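Local coordinates for D-mandelate dehydrogenase (PDB 2W2L), which binds NAD and probably interconverts D-mandelate and the corresponding 2-keto acid as a D-isomer specific 2-hydroxyacid dehydrogenase, at residues 5-10 against 53-58; 107-112 against 317-322. All blocks are in the same frame, centred on the assembly; numbering follows the deposited sequence.

Contact 1 of 2, residues 5-10 against 53-58; sequences RVLLLG and EAIIKL
Val6, Leu7 and Leu8 pair in parallel register with Ala54, Ile55 and Ile56, joining strands 5-8 and 54-57 inside a five-stranded parallel sheet of order 2-1-3-4-5, the flavodoxin-like arrangement of the catalytic domain in this family. The short strand axes make an angle of 34°. Leu7 hydrogen-bonds to two residues on the partner strand: its N donates to Ala54 O (2.9 Å), and its O accepts from Ile56 N.

At the start of strand 5-8, the side chain of Glu53 folds back onto Arg5. Its chain is bent at chi2 (83°), which brings OE1 2.9 Å from Arg5 N in a nearly straight bond (176° at the hydrogen), while Glu53 N donates to Arg5 O at 2.8 Å. The guanidinium of Arg5 turns elsewhere, to Glu28 and the carbonyls of Tyr49 and Asp51. An alanine in place of Glu53 removes the carboxylate, and Arg5 N would probably be left without its acceptor.

Followed outward, Leu9 sets CB 3.6 Å from Ile56 O, CG 3.6 Å from Ile55 CG2, and CD1 3.9 Å from Lys57 CD, touching the aliphatic part of a lysine whose NZ hydrogen-bonds to Tyr67 OH and Asn62 O. On the face bearing Val6 and Ile56, Val6 CG1 lies 3.7 Å from Ile56 CG2; helices 17-26 and 310-329 pack on this face. Beyond the direct bonds, one water bridges the two segments, donating to Leu9 O and accepting from Leu58 N at 2.7 Å.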
# COMPACT_ATOMS: atom_id res chain seq x y z
N ARG A 5 33.48 25.10 -16.92
CA ARG A 5 32.36 25.39 -17.79
C ARG A 5 31.53 24.12 -17.92
O ARG A 5 32.08 23.06 -18.17
CB ARG A 5 32.93 25.87 -19.12
CG ARG A 5 34.00 26.95 -18.90
CD ARG A 5 34.45 27.60 -20.18
NE ARG A 5 33.42 28.45 -20.79
CZ ARG A 5 32.78 28.18 -21.93
NH1 ARG A 5 33.07 27.10 -22.62
NH2 ARG A 5 31.85 29.03 -22.39
N VAL A 6 30.21 24.25 -17.69
CA VAL A 6 29.26 23.15 -17.78
C VAL A 6 28.21 23.40 -18.87
O VAL A 6 27.57 24.45 -18.90
CB VAL A 6 28.53 22.96 -16.46
CG1 VAL A 6 27.51 21.79 -16.54
CG2 VAL A 6 29.54 22.73 -15.34
N LEU A 7 28.03 22.42 -19.75
CA LEU A 7 26.99 22.42 -20.71
C LEU A 7 25.68 21.95 -20.03
O LEU A 7 25.63 20.84 -19.45
CB LEU A 7 27.35 21.48 -21.85
CG LEU A 7 26.42 21.47 -23.08
CD1 LEU A 7 26.51 22.79 -23.87
CD2 LEU A 7 26.80 20.33 -23.97
N LEU A 8 24.62 22.74 -20.13
CA LEU A 8 23.34 22.36 -19.54
C LEU A 8 22.47 21.74 -20.63
O LEU A 8 22.11 22.43 -21.56
CB LEU A 8 22.64 23.58 -18.88
CG LEU A 8 21.12 23.43 -18.60
CD1 LEU A 8 20.94 22.57 -17.37
CD2 LEU A 8 20.43 24.74 -18.42
N LEU A 9 22.12 20.46 -20.50
CA LEU A 9 21.31 19.76 -21.50
C LEU A 9 19.80 19.97 -21.30
O LEU A 9 19.18 19.31 -20.48
CB LEU A 9 21.62 18.27 -21.47
CG LEU A 9 22.73 17.64 -22.33
CD1 LEU A 9 22.45 16.16 -22.49
CD2 LEU A 9 22.91 18.28 -23.69
N GLY A 10 19.18 20.89 -22.03
CA GLY A 10 17.75 21.08 -21.87
C GLY A 10 17.50 22.13 -20.83
O GLY A 10 18.27 23.10 -20.71
N GLU A 53 33.86 21.29 -19.43
CA GLU A 53 34.40 20.19 -18.60
C GLU A 53 33.35 19.20 -18.11
O GLU A 53 33.70 18.07 -17.74
CB GLU A 53 35.14 20.76 -17.41
CG GLU A 53 36.46 21.30 -17.82
CD GLU A 53 36.47 22.71 -18.40
OE1 GLU A 53 35.73 23.60 -17.93
OE2 GLU A 53 37.26 22.94 -19.34
N ALA A 54 32.08 19.60 -18.14
CA ALA A 54 30.99 18.80 -17.66
C ALA A 54 29.74 19.00 -18.51
O ALA A 54 29.51 20.08 -19.05
CB ALA A 54 30.67 19.18 -16.23
N ILE A 55 28.90 17.96 -18.57
CA ILE A 55 27.56 18.10 -19.02
C ILE A 55 26.69 17.75 -17.83
O ILE A 55 27.01 16.81 -17.12
CB ILE A 55 27.25 17.13 -20.15
CG1 ILE A 55 28.21 17.35 -21.33
CG2 ILE A 55 25.83 17.30 -20.60
CD1 ILE A 55 28.23 16.16 -22.41
N ILE A 56 25.59 18.50 -17.62
CA ILE A 56 24.56 18.24 -16.60
C ILE A 56 23.19 18.14 -17.30
O ILE A 56 22.86 18.95 -18.17
CB ILE A 56 24.58 19.30 -15.46
CG1 ILE A 56 23.77 18.83 -14.26
CG2 ILE A 56 24.08 20.68 -15.93
CD1 ILE A 56 24.02 19.60 -12.93
N LYS A 57 22.41 17.11 -16.93
CA LYS A 57 21.08 16.80 -17.48
C LYS A 57 20.16 16.57 -16.29
O LYS A 57 20.32 15.55 -15.53
CB LYS A 57 21.17 15.50 -18.23
CG LYS A 57 20.13 15.21 -19.28
CD LYS A 57 20.56 13.85 -19.94
CE LYS A 57 19.48 13.25 -20.78
NZ LYS A 57 18.16 13.20 -20.07
N LEU A 58 19.20 17.48 -16.12
CA LEU A 58 18.59 17.65 -14.81
C LEU A 58 17.28 16.92 -14.64
O LEU A 58 16.74 16.85 -13.53
CB LEU A 58 18.48 19.13 -14.43
CG LEU A 58 19.71 19.85 -13.89
CD1 LEU A 58 19.42 21.30 -14.07
CD2 LEU A 58 19.92 19.63 -12.42
O HOH W 1 19.00 19.71 -17.58

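Contact 2 of 2, residues 107-112 against 317-322; sequences ANSRGA and ERLTMT
Leu319, on helix 310-329, points its CD1 methyl at a type II beta turn formed by Ser109 to Ala112, in the loop between strand 105-107 and helix 114-130. The turn is closed by Ala112 N donating to Ser109 O (3.2 Å), and Gly111 takes the positive phi (92°) that favours glycine there. Leu319 holds CG beside its backbone N and anti to the carbonyl carbon (chi1 -63°), and its second torsion carries CD1 on outward, anti to CA. Together the two torsions set CD1 3.8 Å from Ser109 O, 3.9 Å from Arg110 O and 3.9 Å from Ala112 CB, so one methyl meets two carbonyl oxygens and one apolar group of the turn. No hydrogen bond crosses between the segments; the fit is by van der Waals contact.

The first bond of the Arg110 side chain leads away from the helix, and the side chain comes to about 5 Å from the bound NAD, measured between nearest atoms. Arg110 thus brings near the cofactor a turn that Leu319 meets from the helix. Thr320 divides its two branches: OG1 (chi1 57°) hydrogen-bonds back to Phe316 O within the helix, whereas methyl CG2 lies 4.0 Å from Ser109 OG, which is itself hydrogen-bonded to Ala86 O.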
# COMPACT_ATOMS: atom_id res chain seq x y z
N ALA A 107 27.87 9.63 -14.47
CA ALA A 107 27.14 9.48 -13.23
C ALA A 107 25.66 9.57 -13.55
O ALA A 107 25.22 10.51 -14.23
CB ALA A 107 27.52 10.54 -12.30
N ASN A 108 24.90 8.57 -13.09
CA ASN A 108 23.44 8.69 -13.06
C ASN A 108 22.89 9.03 -11.69
O ASN A 108 23.59 9.45 -10.78
CB ASN A 108 22.79 7.41 -13.59
CG ASN A 108 22.94 6.21 -12.64
OD1 ASN A 108 23.60 6.25 -11.56
ND2 ASN A 108 22.32 5.12 -13.05
N SER A 109 21.60 8.81 -11.53
CA SER A 109 20.92 9.21 -10.31
C SER A 109 20.41 8.05 -9.48
O SER A 109 19.34 8.12 -8.90
CB SER A 109 19.81 10.17 -10.68
OG SER A 109 20.42 11.37 -11.14
N ARG A 110 21.20 6.98 -9.43
CA ARG A 110 20.90 5.81 -8.63
C ARG A 110 20.61 6.21 -7.17
O ARG A 110 21.32 7.06 -6.58
CB ARG A 110 22.03 4.77 -8.75
CG ARG A 110 22.23 3.92 -7.49
CD ARG A 110 23.02 2.64 -7.77
NE ARG A 110 24.39 2.93 -8.18
CZ ARG A 110 25.35 3.42 -7.39
NH1 ARG A 110 25.09 3.72 -6.11
NH2 ARG A 110 26.57 3.64 -7.89
N GLY A 111 19.52 5.63 -6.64
CA GLY A 111 19.08 5.84 -5.27
C GLY A 111 18.10 6.97 -5.08
O GLY A 111 17.35 6.98 -4.11
N ALA A 112 18.09 7.94 -5.99
CA ALA A 112 17.17 9.06 -5.87
C ALA A 112 15.72 8.64 -5.57
O ALA A 112 15.07 9.29 -4.79
CB ALA A 112 17.21 9.97 -7.15
N GLU A 317 18.06 16.40 -9.21
CA GLU A 317 18.76 17.68 -9.19
C GLU A 317 19.86 17.74 -8.11
O GLU A 317 20.95 18.24 -8.39
CB GLU A 317 17.79 18.84 -9.02
CG GLU A 317 16.57 18.80 -9.93
CD GLU A 317 15.88 20.16 -10.03
OE1 GLU A 317 15.93 20.93 -9.02
OE2 GLU A 317 15.32 20.45 -11.12
N ARG A 318 19.58 17.26 -6.89
CA ARG A 318 20.66 17.26 -5.88
C ARG A 318 21.90 16.52 -6.39
O ARG A 318 23.02 17.10 -6.42
CB ARG A 318 20.24 16.74 -4.47
CG ARG A 318 21.23 17.18 -3.39
CD ARG A 318 20.88 16.74 -1.97
NE ARG A 318 21.07 15.28 -1.85
CZ ARG A 318 22.26 14.64 -1.83
NH1 ARG A 318 23.42 15.30 -1.87
NH2 ARG A 318 22.27 13.31 -1.76
N LEU A 319 21.70 15.27 -6.84
CA LEU A 319 22.80 14.41 -7.24
C LEU A 319 23.49 14.97 -8.46
O LEU A 319 24.71 15.08 -8.44
CB LEU A 319 22.36 12.95 -7.48
CG LEU A 319 21.79 12.12 -6.32
CD1 LEU A 319 21.01 10.92 -6.86
CD2 LEU A 319 22.84 11.68 -5.29
N THR A 320 22.75 15.33 -9.52
CA THR A 320 23.45 15.79 -10.71
C THR A 320 24.35 16.95 -10.35
O THR A 320 25.52 16.89 -10.62
CB THR A 320 22.57 16.09 -11.97
OG1 THR A 320 21.57 17.05 -11.66
CG2 THR A 320 21.90 14.87 -12.39
N MET A 321 23.82 17.97 -9.68
CA MET A 321 24.64 19.13 -9.24
C MET A 321 25.75 18.78 -8.27
O MET A 321 26.80 19.37 -8.32
CB MET A 321 23.77 20.22 -8.62
CG MET A 321 23.00 21.06 -9.61
SD MET A 321 22.02 22.34 -8.80
CE MET A 321 20.37 21.72 -8.84
N THR A 322 25.52 17.85 -7.37
CA THR A 322 26.51 17.55 -6.31
C THR A 322 27.64 16.68 -6.87
O THR A 322 28.81 16.77 -6.46
CB THR A 322 25.82 16.87 -5.09
OG1 THR A 322 24.72 17.70 -4.66
CG2 THR A 322 26.80 16.66 -3.93

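The two contacts lie 13 Å apart, centre to centre, and come in series along the chain: contact 1 closes at Leu58, well before contact 2 opens at Ala107. They share the five-stranded parallel sheet, since strand 105-107, which leads into the loop of contact 2, is one of its two outermost strands within this chain. Helix 310-329, reached only after the seven-stranded NAD-binding sheet, returns to pack on this first sheet and joins both contacts directly: Ile56 CD1 lies 3.6 Å from Met321 N, and Lys57 O lies 3.6 Å from Thr320 CG2. One helix thus touches a central strand and the loop that passes near the cofactor.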